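Local structure of toxin protein (Yersinia entomophaga, 6AQK) at residues Ile35-Leu40 against Asp52-Lys57; His44-Ile49 against Glu79-Leu84; Leu137-Pro142 against Met193-Leu198; His164-Pro169 against Lys223-Pro228. The protein probably acts as an ADP-ribosyltransferase toxin, the C-terminal domain of RHS2 that would transfer ADP-ribose to a target molecule. All blocks are in the same frame, centred on the assembly; numbering follows the deposited sequence.

Contact 1: Ile35-Leu40 against Asp52-Lys57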
loop_
_atom_site.group_PDB
_atom_site.type_symbol
_atom_site.label_atom_id
_atom_site.label_comp_id
_atom_site.label_asym_id
_atom_site.label_seq_id
_atom_site.Cartn_x
_atom_site.Cartn_y
_atom_site.Cartn_z
ATOM N N ILE A 35 9.170 -5.108 2.652
ATOM C CA ILE A 35 9.803 -5.383 1.371
ATOM C C ILE A 35 10.661 -6.629 1.476
ATOM O O ILE A 35 10.595 -7.514 0.582
ATOM C CB ILE A 35 10.539 -4.191 0.845
ATOM C CG1 ILE A 35 9.492 -3.106 0.445
ATOM C CG2 ILE A 35 11.414 -4.567 -0.333
ATOM C CD1 ILE A 35 10.121 -1.796 0.111
ATOM N N ALA A 36 11.457 -6.727 2.527
ATOM C CA ALA A 36 12.269 -7.971 2.693
ATOM C C ALA A 36 11.450 -9.206 2.747
ATOM O O ALA A 36 11.842 -10.209 2.127
ATOM C CB ALA A 36 13.160 -7.901 3.866
ATOM N N LEU A 37 10.299 -9.169 3.425
ATOM C CA LEU A 37 9.375 -10.331 3.471
ATOM C C LEU A 37 8.934 -10.726 2.056
ATOM O O LEU A 37 8.827 -11.908 1.792
ATOM C CB LEU A 37 8.136 -10.014 4.265
ATOM C CG LEU A 37 8.187 -9.714 5.778
ATOM C CD1 LEU A 37 6.794 -9.267 6.245
ATOM C CD2 LEU A 37 8.624 -10.939 6.516
ATOM N N GLN A 38 8.653 -9.734 1.197
ATOM C CA GLN A 38 8.263 -10.019 -0.193
ATOM C C GLN A 38 9.396 -10.678 -0.945
ATOM O O GLN A 38 9.194 -11.705 -1.625
ATOM C CB GLN A 38 7.882 -8.773 -1.006
ATOM C CG GLN A 38 6.728 -7.958 -0.473
ATOM C CD GLN A 38 6.474 -6.723 -1.331
ATOM O OE1 GLN A 38 6.546 -5.594 -0.856
ATOM N NE2 GLN A 38 6.181 -6.943 -2.614
ATOM N N LYS A 39 10.578 -10.089 -0.831
ATOM C CA LYS A 39 11.751 -10.503 -1.629
ATOM C C LYS A 39 12.181 -11.904 -1.239
ATOM O O LYS A 39 12.741 -12.632 -2.055
ATOM C CB LYS A 39 12.967 -9.544 -1.509
ATOM C CG LYS A 39 12.896 -8.138 -2.138
ATOM C CD LYS A 39 11.898 -8.021 -3.254
ATOM C CE LYS A 39 11.787 -6.597 -3.793
ATOM N NZ LYS A 39 13.059 -6.084 -4.389
ATOM N N LEU A 40 11.927 -12.304 -0.006
ATOM C CA LEU A 40 12.367 -13.590 0.425
ATOM C C LEU A 40 11.219 -14.578 0.453
ATOM O O LEU A 40 11.384 -15.592 1.038
ATOM C CB LEU A 40 13.048 -13.506 1.799
ATOM C CG LEU A 40 14.394 -12.727 1.762
ATOM C CD1 LEU A 40 14.963 -12.507 3.178
ATOM C CD2 LEU A 40 15.419 -13.463 0.898
ATOM N N ASP A 52 19.249 -14.570 9.887
ATOM C CA ASP A 52 20.486 -13.904 9.469
ATOM C C ASP A 52 20.386 -13.451 8.058
ATOM O O ASP A 52 20.846 -12.368 7.689
ATOM C CB ASP A 52 21.660 -14.874 9.569
ATOM C CG ASP A 52 21.600 -15.705 10.810
ATOM O OD1 ASP A 52 21.894 -15.142 11.889
ATOM O OD2 ASP A 52 21.196 -16.892 10.708
ATOM N N ASN A 53 19.820 -14.317 7.227
ATOM C CA ASN A 53 19.613 -13.943 5.861
ATOM C C ASN A 53 18.564 -12.811 5.761
ATOM O O ASN A 53 18.700 -11.952 4.903
ATOM C CB ASN A 53 19.179 -15.122 4.955
ATOM C CG ASN A 53 19.326 -14.759 3.505
ATOM O OD1 ASN A 53 20.346 -14.179 3.135
ATOM N ND2 ASN A 53 18.265 -14.983 2.682
ATOM N N PHE A 54 17.510 -12.891 6.571
ATOM C CA PHE A 54 16.481 -11.855 6.534
ATOM C C PHE A 54 17.103 -10.495 6.863
ATOM O O PHE A 54 16.946 -9.468 6.145
ATOM C CB PHE A 54 15.327 -12.199 7.470
ATOM C CG PHE A 54 14.235 -11.175 7.428
ATOM C CD1 PHE A 54 13.242 -11.253 6.466
ATOM C CD2 PHE A 54 14.279 -10.074 8.260
ATOM C CE1 PHE A 54 12.279 -10.263 6.396
ATOM C CE2 PHE A 54 13.330 -9.051 8.155
ATOM C CZ PHE A 54 12.342 -9.172 7.247
ATOM N N ILE A 55 17.838 -10.471 7.962
ATOM C CA ILE A 55 18.436 -9.237 8.426
ATOM C C ILE A 55 19.330 -8.644 7.384
ATOM O O ILE A 55 19.272 -7.426 7.116
ATOM C CB ILE A 55 19.124 -9.437 9.800
ATOM C CG1 ILE A 55 18.044 -9.608 10.871
ATOM C CG2 ILE A 55 19.988 -8.239 10.152
ATOM C CD1 ILE A 55 18.492 -10.315 12.151
ATOM N N SER A 56 20.128 -9.496 6.742
ATOM C CA SER A 56 21.032 -9.051 5.707
ATOM C C SER A 56 20.338 -8.341 4.496
ATOM O O SER A 56 20.694 -7.218 4.062
ATOM C CB SER A 56 21.878 -10.240 5.259
ATOM O OG SER A 56 22.710 -9.795 4.214
ATOM N N LYS A 57 19.274 -8.971 4.024
ATOM C CA LYS A 57 18.455 -8.405 2.975
ATOM C C LYS A 57 17.771 -7.123 3.433
ATOM O O LYS A 57 17.751 -6.126 2.724
ATOM C CB LYS A 57 17.361 -9.435 2.593
ATOM C CG LYS A 57 16.505 -9.040 1.384
ATOM C CD LYS A 57 17.381 -8.666 0.183
ATOM C CE LYS A 57 16.904 -9.346 -1.075
ATOM N NZ LYS A 57 17.956 -9.200 -2.111
#
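Phe54 is the side chain around which Ile35-Leu40 and Asp52-Lys57 come together, and it illustrates how one aromatic ring can serve two crossing helices. Its CG stands opposite the backbone N (chi1 -178°), which carries the ring away from its own helix and towards the other. There atom CE1 meets two aliphatic neighbours, each approaching obliquely to the ring: Ala36 CB lies 3.6 Å from Phe54 CE1, and Leu37 CD2 lies 3.7 Å from the same atom. The small methyl of Ala36 points at the partner helix. Leu37 instead starts off in the other direction and returns chiefly through its CD2 branch.

Leu40, the first residue to leave the helical backbone, divides its two methyls. CD1 slides in at the root of the ring, with Leu40 CD1 3.7 Å from Phe54 CA and also 3.9 Å from Lys57 CB. The other branch turns outwards, putting Leu40 CD2 3.7 Å from Asn53 ND2. Lys39 and Lys57 touch by their aliphatic chains, away from the ring: Lys57 CE passes 4.0 Å from Lys39 CB, while the two ammonium groups stay apart, NZ of Lys39 being 6.2 Å from NZ of Lys57, a separation that should limit their mutual repulsion.

The short helical segments approach to 9.7 Å between axes at 120°, so the apposition is brief and purely apolar at its centre. Phe33 packs edge-to-face on Phe54, Phe77 of helix 74-90 meets the same ring, and Ile48 from the connecting loop touches both Phe54 and Leu37, which sets the pair of helices 27-39 and 51-63 against a third.

Contact 2: His44-Ile49 against Glu79-Leu84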
loop_
_atom_site.group_PDB
_atom_site.type_symbol
_atom_site.label_atom_id
_atom_site.label_comp_id
_atom_site.label_asym_id
_atom_site.label_seq_id
_atom_site.Cartn_x
_atom_site.Cartn_y
_atom_site.Cartn_z
ATOM N N HIS A 44 4.708 -15.250 6.502
ATOM C CA HIS A 44 4.176 -14.515 7.606
ATOM C C HIS A 44 5.322 -13.968 8.415
ATOM O O HIS A 44 6.268 -14.674 8.675
ATOM C CB HIS A 44 3.257 -15.378 8.465
ATOM C CG HIS A 44 2.421 -14.567 9.412
ATOM N ND1 HIS A 44 2.891 -14.141 10.631
ATOM C CD2 HIS A 44 1.181 -14.048 9.283
ATOM C CE1 HIS A 44 1.953 -13.443 11.240
ATOM N NE2 HIS A 44 0.908 -13.359 10.438
ATOM N N TYR A 45 5.188 -12.732 8.852
ATOM C CA TYR A 45 6.245 -12.024 9.620
ATOM C C TYR A 45 6.613 -12.724 10.927
ATOM O O TYR A 45 7.726 -12.497 11.443
ATOM C CB TYR A 45 5.857 -10.557 9.957
ATOM C CG TYR A 45 4.608 -10.352 10.775
ATOM C CD1 TYR A 45 4.600 -10.474 12.164
ATOM C CD2 TYR A 45 3.408 -10.037 10.157
ATOM C CE1 TYR A 45 3.420 -10.312 12.908
ATOM C CE2 TYR A 45 2.250 -9.822 10.876
ATOM C CZ TYR A 45 2.260 -9.997 12.259
ATOM O OH TYR A 45 1.099 -9.783 12.896
ATOM N N ASP A 46 5.674 -13.472 11.486
ATOM C CA ASP A 46 6.008 -14.326 12.658
ATOM C C ASP A 46 6.761 -15.622 12.351
ATOM O O ASP A 46 7.253 -16.224 13.241
ATOM C CB ASP A 46 4.769 -14.603 13.499
ATOM C CG ASP A 46 4.441 -13.441 14.418
ATOM O OD1 ASP A 46 5.369 -12.692 14.795
ATOM O OD2 ASP A 46 3.266 -13.231 14.743
ATOM N N SER A 47 6.917 -16.008 11.093
ATOM C CA SER A 47 7.525 -17.286 10.770
ATOM C C SER A 47 8.775 -17.055 9.943
ATOM O O SER A 47 8.851 -17.513 8.824
ATOM C CB SER A 47 6.484 -18.146 10.009
ATOM O OG SER A 47 6.366 -17.749 8.634
ATOM N N ILE A 48 9.774 -16.357 10.473
ATOM C CA ILE A 48 11.005 -16.091 9.735
ATOM C C ILE A 48 12.068 -17.056 10.248
ATOM O O ILE A 48 12.574 -16.871 11.329
ATOM C CB ILE A 48 11.472 -14.619 9.876
ATOM C CG1 ILE A 48 10.368 -13.706 9.315
ATOM C CG2 ILE A 48 12.835 -14.415 9.193
ATOM C CD1 ILE A 48 10.513 -12.243 9.636
ATOM N N ILE A 49 12.436 -18.050 9.456
ATOM C CA ILE A 49 13.284 -19.162 9.947
ATOM C C ILE A 49 14.765 -18.785 9.901
ATOM O O ILE A 49 15.468 -18.924 10.887
ATOM C CB ILE A 49 12.971 -20.469 9.172
ATOM C CG1 ILE A 49 11.466 -20.806 9.293
ATOM C CG2 ILE A 49 13.825 -21.642 9.648
ATOM C CD1 ILE A 49 10.889 -20.814 10.707
ATOM N N GLU A 79 12.247 -5.650 17.557
ATOM C CA GLU A 79 11.326 -4.550 17.781
ATOM C C GLU A 79 10.227 -4.458 16.674
ATOM O O GLU A 79 9.008 -4.329 16.981
ATOM C CB GLU A 79 12.112 -3.270 17.933
ATOM C CG GLU A 79 11.325 -1.983 18.209
ATOM C CD GLU A 79 12.165 -0.736 17.913
ATOM O OE1 GLU A 79 13.407 -0.787 17.916
ATOM O OE2 GLU A 79 11.591 0.328 17.659
ATOM N N VAL A 80 10.674 -4.509 15.422
ATOM C CA VAL A 80 9.797 -4.370 14.270
ATOM C C VAL A 80 8.812 -5.550 14.220
ATOM O O VAL A 80 7.626 -5.356 14.073
ATOM C CB VAL A 80 10.575 -4.147 12.979
ATOM C CG1 VAL A 80 9.598 -4.256 11.765
ATOM C CG2 VAL A 80 11.342 -2.811 13.034
ATOM N N GLN A 81 9.307 -6.783 14.404
ATOM C CA GLN A 81 8.452 -7.973 14.405
ATOM C C GLN A 81 7.354 -7.906 15.483
ATOM O O GLN A 81 6.192 -8.172 15.213
ATOM C CB GLN A 81 9.335 -9.251 14.532
ATOM C CG GLN A 81 8.583 -10.537 14.430
ATOM C CD GLN A 81 9.462 -11.733 14.663
ATOM O OE1 GLN A 81 10.112 -11.804 15.710
ATOM N NE2 GLN A 81 9.545 -12.654 13.661
ATOM N N LYS A 82 7.714 -7.538 16.722
ATOM C CA LYS A 82 6.741 -7.415 17.778
ATOM C C LYS A 82 5.716 -6.309 17.482
ATOM O O LYS A 82 4.539 -6.485 17.737
ATOM C CB LYS A 82 7.447 -7.137 19.118
ATOM C CG LYS A 82 8.360 -8.279 19.541
ATOM N N THR A 83 6.161 -5.203 16.886
ATOM C CA THR A 83 5.275 -4.069 16.638
ATOM C C THR A 83 4.235 -4.503 15.608
ATOM O O THR A 83 3.084 -4.209 15.802
ATOM C CB THR A 83 6.054 -2.836 16.196
ATOM O OG1 THR A 83 6.811 -2.348 17.298
ATOM C CG2 THR A 83 5.173 -1.717 15.859
ATOM N N LEU A 84 4.684 -5.227 14.575
ATOM C CA LEU A 84 3.758 -5.757 13.533
ATOM C C LEU A 84 2.697 -6.641 14.171
ATOM O O LEU A 84 1.524 -6.487 13.898
ATOM C CB LEU A 84 4.488 -6.447 12.392
ATOM C CG LEU A 84 5.332 -5.561 11.498
ATOM C CD1 LEU A 84 6.208 -6.399 10.594
ATOM C CD2 LEU A 84 4.494 -4.573 10.663
HETATM O O HOH W 1 5.212 -10.544 16.238
#
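Gln81 reaches from its helix to the backbone of Tyr45 with the one direct hydrogen bond between His44-Ile49 and Glu79-Leu84. Its NE2 donates to Tyr45 O over 2.9 Å at a nearly straight 170°, and the bond lies in the planes of both the carbonyl and the amide, which should fix the rotation of the amide group. With CG opposite the backbone N (chi1 -175°) and the chain extended beyond it, Gln81 spans the gap to the turn.

A water adds a second polar link. It donates to Asp46 OD1 at 2.6 Å and to Gln81 O at 2.8 Å, tying the carboxylate to a helix carbonyl that also lies near the Tyr45 ring.

That ring is covered on both faces. Leu84 CB sits over the centre of one face, 4.0 Å from the centroid of Tyr45 and 8° off the ring normal, a CH-pi contact. On the opposite face, His44 CE1 stands 3.5 Å above the Tyr45 plane. The histidine is steadied in turn by Asp46 N, which donates to His44 ND1 across 3.0 Å. The tyrosine hydroxyl bonds to Asp88, one turn further along helix 74-90 than Leu84.

Ile48 adds a looser contact, its CD1 passing 4.2 Å from Gln81 NE2; it also touches Leu37, Ile42 and Phe54.

His44 to Ser47 make a type I beta turn, closed by Ser47 N to His44 O at 2.8 Å. What results is a turn in the connection between helices 27-39 and 51-63, docked on helix 74-90 by side-chain-to-backbone bonding and an aromatic face.

Contact 3: Leu137-Pro142 against Met193-Leu198; sequences LEIKSP and MKITSL
Peptide carbonyls are the flat groups that Leu137-Ile139 and Met193-Ile195 present to each other, within an antiparallel ladder. Leu137 N approaches Ile195 O in the carbonyl plane, on a lone pair, at 3.0 Å; the return bond from Ile195 N to Leu137 O is shorter, 2.6 Å, with its donor tilted 20° from that plane. In the next hydrogen-bonded pair, Ile139 N to Met193 O (2.9 Å) and Met193 N to Ile139 O (3.0 Å) both run nearly along the C=O axis. Between the pairs, Lys194 CA and Glu138 CA add CA-H...O contacts to Leu137 O and Met193 O.

One face of the sheet carries Leu137, Ile139, Met193 and Ile195. Ile139 and Met193 run alongside one another in the same direction, and Ile139 CG1 presses to 3.3 Å of Met193 CG, closer than normal carbon contact. Trp116 of helix 115-124 covers Leu137 and Ile195. The other face bears Glu138 and Lys194, which pair with Arg192 and Asp136 respectively in salt bridges rather than with each other.

The chemistry thus sorts by face: an apolar side, covered in part by Trp116, a charged side towards solvent, and backbone bonds that fasten strand 131-140 at the sheet margin.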
loop_
_atom_site.group_PDB
_atom_site.type_symbol
_atom_site.label_atom_id
_atom_site.label_comp_id
_atom_site.label_asym_id
_atom_site.label_seq_id
_atom_site.Cartn_x
_atom_site.Cartn_y
_atom_site.Cartn_z
ATOM N N LEU A 137 -8.721 -10.774 -9.661
ATOM C CA LEU A 137 -7.565 -11.356 -9.030
ATOM C C LEU A 137 -7.620 -10.992 -7.536
ATOM O O LEU A 137 -7.692 -9.804 -7.167
ATOM C CB LEU A 137 -6.307 -10.854 -9.755
ATOM C CG LEU A 137 -4.953 -11.238 -9.165
ATOM C CD1 LEU A 137 -4.747 -12.715 -9.331
ATOM C CD2 LEU A 137 -3.785 -10.443 -9.737
ATOM N N GLU A 138 -7.571 -12.009 -6.670
ATOM C CA GLU A 138 -7.499 -11.784 -5.244
ATOM C C GLU A 138 -6.035 -11.790 -4.803
ATOM O O GLU A 138 -5.252 -12.679 -5.181
ATOM C CB GLU A 138 -8.337 -12.787 -4.457
ATOM C CG GLU A 138 -8.213 -12.617 -2.941
ATOM C CD GLU A 138 -9.208 -13.414 -2.127
ATOM O OE1 GLU A 138 -10.374 -13.547 -2.568
ATOM O OE2 GLU A 138 -8.824 -13.875 -1.023
ATOM N N ILE A 139 -5.658 -10.774 -4.022
ATOM C CA ILE A 139 -4.312 -10.679 -3.506
ATOM C C ILE A 139 -4.364 -10.356 -2.001
ATOM O O ILE A 139 -5.353 -9.796 -1.493
ATOM C CB ILE A 139 -3.449 -9.636 -4.275
ATOM C CG1 ILE A 139 -3.912 -8.228 -4.073
ATOM C CG2 ILE A 139 -3.374 -9.890 -5.794
ATOM C CD1 ILE A 139 -2.809 -7.222 -4.363
ATOM N N LYS A 140 -3.298 -10.727 -1.299
ATOM C CA LYS A 140 -3.063 -10.300 0.058
ATOM C C LYS A 140 -2.010 -9.188 -0.011
ATOM O O LYS A 140 -0.965 -9.389 -0.542
ATOM C CB LYS A 140 -2.477 -11.443 0.917
ATOM C CG LYS A 140 -3.389 -12.591 1.251
ATOM C CD LYS A 140 -2.645 -13.580 2.177
ATOM C CE LYS A 140 -3.476 -14.835 2.468
ATOM N NZ LYS A 140 -4.930 -14.523 2.715
ATOM N N SER A 141 -2.283 -8.037 0.572
ATOM C CA SER A 141 -1.496 -6.866 0.286
ATOM C C SER A 141 -0.173 -7.074 1.034
ATOM O O SER A 141 -0.164 -7.559 2.183
ATOM C CB SER A 141 -2.208 -5.627 0.768
ATOM O OG SER A 141 -1.323 -4.545 0.685
ATOM N N PRO A 142 0.930 -6.775 0.370
ATOM C CA PRO A 142 2.209 -7.033 0.997
ATOM C C PRO A 142 2.738 -5.871 1.780
ATOM O O PRO A 142 3.955 -5.867 2.131
ATOM C CB PRO A 142 3.125 -7.323 -0.211
ATOM C CG PRO A 142 2.615 -6.407 -1.249
ATOM C CD PRO A 142 1.094 -6.379 -1.049
ATOM N N MET A 193 -7.744 -8.052 -1.003
ATOM C CA MET A 193 -8.385 -7.226 -2.026
ATOM C C MET A 193 -8.604 -8.040 -3.311
ATOM O O MET A 193 -7.903 -9.011 -3.594
ATOM C CB MET A 193 -7.586 -5.974 -2.302
ATOM C CG MET A 193 -6.237 -6.151 -2.942
ATOM S SD MET A 193 -5.397 -4.568 -3.370
ATOM C CE MET A 193 -5.258 -3.856 -1.754
ATOM N N LYS A 194 -9.577 -7.605 -4.084
ATOM C CA LYS A 194 -9.907 -8.215 -5.360
ATOM C C LYS A 194 -9.702 -7.166 -6.431
ATOM O O LYS A 194 -10.370 -6.158 -6.355
ATOM C CB LYS A 194 -11.347 -8.690 -5.317
ATOM C CG LYS A 194 -11.834 -9.349 -6.592
ATOM C CD LYS A 194 -13.325 -9.551 -6.376
ATOM C CE LYS A 194 -14.098 -9.951 -7.620
ATOM N NZ LYS A 194 -13.937 -11.418 -7.807
ATOM N N ILE A 195 -8.725 -7.380 -7.307
ATOM C CA ILE A 195 -8.461 -6.466 -8.411
ATOM C C ILE A 195 -9.567 -6.750 -9.425
ATOM O O ILE A 195 -9.707 -7.905 -9.898
ATOM C CB ILE A 195 -7.114 -6.689 -9.080
ATOM C CG1 ILE A 195 -5.963 -6.724 -8.039
ATOM C CG2 ILE A 195 -6.865 -5.606 -10.163
ATOM C CD1 ILE A 195 -5.908 -5.525 -7.133
ATOM N N THR A 196 -10.318 -5.710 -9.780
ATOM C CA THR A 196 -11.346 -5.887 -10.776
ATOM C C THR A 196 -11.077 -5.280 -12.125
ATOM O O THR A 196 -11.690 -5.714 -13.120
ATOM C CB THR A 196 -12.707 -5.406 -10.278
ATOM O OG1 THR A 196 -12.655 -3.998 -10.072
ATOM C CG2 THR A 196 -12.994 -6.058 -8.923
ATOM N N SER A 197 -10.191 -4.299 -12.223
ATOM C CA SER A 197 -9.988 -3.606 -13.514
ATOM C C SER A 197 -8.667 -2.867 -13.517
ATOM O O SER A 197 -8.299 -2.248 -12.467
ATOM C CB SER A 197 -11.083 -2.552 -13.699
ATOM O OG SER A 197 -10.924 -2.097 -15.009
ATOM N N LEU A 198 -7.966 -2.873 -14.652
ATOM C CA LEU A 198 -6.818 -1.982 -14.870
ATOM C C LEU A 198 -7.194 -1.099 -16.006
ATOM O O LEU A 198 -7.782 -1.603 -16.993
ATOM C CB LEU A 198 -5.580 -2.720 -15.246
ATOM C CG LEU A 198 -5.259 -3.859 -14.312
ATOM C CD1 LEU A 198 -4.082 -4.589 -14.921
ATOM C CD2 LEU A 198 -5.027 -3.328 -12.885
#

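Contact 4: His164-Pro169 against Lys223-Pro228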
loop_
_atom_site.group_PDB
_atom_site.type_symbol
_atom_site.label_atom_id
_atom_site.label_comp_id
_atom_site.label_asym_id
_atom_site.label_seq_id
_atom_site.Cartn_x
_atom_site.Cartn_y
_atom_site.Cartn_z
ATOM N N HIS A 164 -8.378 2.967 -6.985
ATOM C CA HIS A 164 -9.706 3.369 -6.577
ATOM C C HIS A 164 -10.309 2.163 -5.917
ATOM O O HIS A 164 -10.630 1.170 -6.579
ATOM C CB HIS A 164 -10.534 3.786 -7.788
ATOM C CG HIS A 164 -11.912 4.219 -7.437
ATOM N ND1 HIS A 164 -12.869 4.466 -8.386
ATOM C CD2 HIS A 164 -12.498 4.431 -6.234
ATOM C CE1 HIS A 164 -13.985 4.846 -7.788
ATOM N NE2 HIS A 164 -13.783 4.841 -6.481
ATOM N N PHE A 165 -10.434 2.272 -4.600
ATOM C CA PHE A 165 -10.916 1.207 -3.728
ATOM C C PHE A 165 -12.388 1.357 -3.434
ATOM O O PHE A 165 -12.855 2.408 -3.017
ATOM C CB PHE A 165 -10.152 1.233 -2.448
ATOM C CG PHE A 165 -8.711 0.800 -2.623
ATOM C CD1 PHE A 165 -8.391 -0.468 -3.097
ATOM C CD2 PHE A 165 -7.687 1.655 -2.294
ATOM C CE1 PHE A 165 -7.075 -0.845 -3.306
ATOM C CE2 PHE A 165 -6.400 1.293 -2.524
ATOM C CZ PHE A 165 -6.084 0.064 -2.971
ATOM N N ASP A 166 -13.098 0.283 -3.723
ATOM C CA ASP A 166 -14.477 0.074 -3.248
ATOM C C ASP A 166 -14.424 -0.712 -1.936
ATOM O O ASP A 166 -13.960 -1.849 -1.905
ATOM C CB ASP A 166 -15.238 -0.680 -4.356
ATOM C CG ASP A 166 -16.650 -1.044 -3.976
ATOM O OD1 ASP A 166 -17.185 -0.477 -3.005
ATOM O OD2 ASP A 166 -17.239 -1.899 -4.687
ATOM N N LEU A 167 -14.911 -0.096 -0.869
ATOM C CA LEU A 167 -14.844 -0.738 0.455
ATOM C C LEU A 167 -16.084 -1.601 0.686
ATOM O O LEU A 167 -17.125 -1.080 0.803
ATOM C CB LEU A 167 -14.686 0.308 1.522
ATOM C CG LEU A 167 -13.256 0.722 1.819
ATOM C CD1 LEU A 167 -12.361 0.912 0.621
ATOM C CD2 LEU A 167 -13.237 1.926 2.749
ATOM N N GLU A 168 -15.938 -2.912 0.800
ATOM C CA GLU A 168 -17.136 -3.789 1.019
ATOM C C GLU A 168 -17.442 -3.728 2.528
ATOM O O GLU A 168 -16.515 -3.603 3.333
ATOM C CB GLU A 168 -16.850 -5.216 0.653
ATOM C CG GLU A 168 -16.726 -5.461 -0.854
ATOM C CD GLU A 168 -16.618 -6.956 -1.201
ATOM O OE1 GLU A 168 -16.468 -7.850 -0.308
ATOM O OE2 GLU A 168 -16.670 -7.241 -2.411
ATOM N N PRO A 169 -18.726 -3.869 2.923
ATOM C CA PRO A 169 -19.049 -3.943 4.361
ATOM C C PRO A 169 -18.190 -4.988 5.092
ATOM O O PRO A 169 -18.004 -6.070 4.594
ATOM C CB PRO A 169 -20.553 -4.344 4.332
ATOM C CG PRO A 169 -21.046 -3.667 3.095
ATOM C CD PRO A 169 -19.948 -3.972 2.077
ATOM N N LYS A 223 -8.624 -0.456 -10.162
ATOM C CA LYS A 223 -9.853 -0.608 -9.409
ATOM C C LYS A 223 -9.816 -1.942 -8.658
ATOM O O LYS A 223 -9.560 -2.984 -9.240
ATOM C CB LYS A 223 -11.060 -0.630 -10.353
ATOM C CG LYS A 223 -11.162 0.681 -11.121
ATOM C CD LYS A 223 -12.488 0.888 -11.844
ATOM C CE LYS A 223 -13.655 1.148 -10.903
ATOM N NZ LYS A 223 -14.911 1.067 -11.733
ATOM N N ALA A 224 -10.135 -1.872 -7.375
ATOM C CA ALA A 224 -10.121 -3.008 -6.493
ATOM C C ALA A 224 -11.142 -2.879 -5.392
ATOM O O ALA A 224 -11.552 -1.775 -5.025
ATOM C CB ALA A 224 -8.741 -3.159 -5.886
ATOM N N ARG A 225 -11.543 -4.025 -4.832
ATOM C CA ARG A 225 -12.467 -4.096 -3.739
ATOM C C ARG A 225 -11.751 -4.509 -2.535
ATOM O O ARG A 225 -10.946 -5.436 -2.604
ATOM C CB ARG A 225 -13.546 -5.133 -4.024
ATOM C CG ARG A 225 -14.174 -4.992 -5.399
ATOM C CD ARG A 225 -15.228 -6.086 -5.715
ATOM N NE ARG A 225 -16.342 -6.135 -4.770
ATOM C CZ ARG A 225 -17.329 -5.236 -4.671
ATOM N NH1 ARG A 225 -17.361 -4.160 -5.447
ATOM N NH2 ARG A 225 -18.297 -5.406 -3.770
ATOM N N MET A 226 -11.988 -3.802 -1.431
ATOM C CA MET A 226 -11.374 -4.220 -0.137
ATOM C C MET A 226 -12.372 -5.217 0.498
ATOM O O MET A 226 -13.515 -4.906 0.644
ATOM C CB MET A 226 -11.138 -3.011 0.738
ATOM C CG MET A 226 -10.205 -1.989 0.099
ATOM S SD MET A 226 -8.579 -2.722 -0.170
ATOM C CE MET A 226 -7.464 -1.387 0.281
ATOM N N LEU A 227 -11.908 -6.406 0.803
ATOM C CA LEU A 227 -12.781 -7.535 1.204
ATOM C C LEU A 227 -12.833 -7.646 2.712
ATOM O O LEU A 227 -11.914 -7.155 3.391
ATOM C CB LEU A 227 -12.222 -8.854 0.654
ATOM C CG LEU A 227 -11.958 -8.907 -0.872
ATOM C CD1 LEU A 227 -11.356 -10.227 -1.354
ATOM C CD2 LEU A 227 -13.238 -8.582 -1.607
ATOM N N PRO A 228 -13.885 -8.326 3.223
ATOM C CA PRO A 228 -14.079 -8.427 4.654
ATOM C C PRO A 228 -12.964 -9.157 5.305
ATOM O O PRO A 228 -12.310 -10.005 4.659
ATOM C CB PRO A 228 -15.433 -9.126 4.823
ATOM C CG PRO A 228 -16.137 -8.964 3.529
ATOM C CD PRO A 228 -15.067 -8.818 2.466
#
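Glu168 OE2 is gripped by two nitrogens of Arg225. NE donates to it at 2.6 Å, taking the lone pair that faces away from OE1, and NH2 adds a weak bond of 2.8 Å to the same Glu168 OE2. The oxygen lies at the edge of the guanidinium group, near its plane, while carboxylate and guanidinium planes are 58° apart. Arg225 is bent at its third torsion (chi3 58°), which brings the group round to this position. Asp166 completes a salt-bridge network on the NH1 side, but the modelled positions of its OD2 and of NH1 are too close to be trusted in detail. Beyond the bridge, Glu168 OE1 rests 3.3 Å from Pro228 CD.

The two strands beneath run parallel, side by side, in register from His164 with Lys223 to Leu167 with Met226. Met226 N to Asp166 O, at 2.8 Å, is one of four backbone bonds between them. They are the one parallel pair of a five-stranded mixed sheet, flanked by strands 101-106 and 192-200, each antiparallel to its neighbour.

On the face opposite the charged side chains, Met226 CE sits over the centre of the Phe165 ring, 3.6 Å from its centroid and 10° off the normal, a CH-pi contact. The sulfur comes in obliquely: Met226 SD is 4.3 Å from the Phe165 centroid, a Met-aromatic contact. Ala224 CB approaches Phe165 CE1 at 3.8 Å, and Leu167 CD1 lies 3.7 Å from Met226 CG. On the charged face, His164 bonds through ND1 to Tyr207 and through NE2 to Glu101, its ring stacked on Phe103.

In the fold
The four contacts fall into two pairs. Contacts 1 and 2, centres about 12 Å apart, share the helical region, where Ile48 CG2 packs 3.8 Å from Phe54 CB. Contacts 3 and 4, centres about 9 Å apart, are successive strand pairs of one sheet, bridged by a probable hydrogen bond of 2.9 Å from Arg225 N to Lys194 O. Gln38 CD, 3.6 Å from Pro142 CB, joins contact 1 to contact 3, while contacts 1 and 4, centres about 30 Å apart, lie on opposite sides of the chain's centre. Platinum(II), probably a crystallographic additive, is bound by Met51 and His74; platinum ions lie about 8 Å from the side chain of Gln81, 5 Å from Leu137's and 6 Å from His164's.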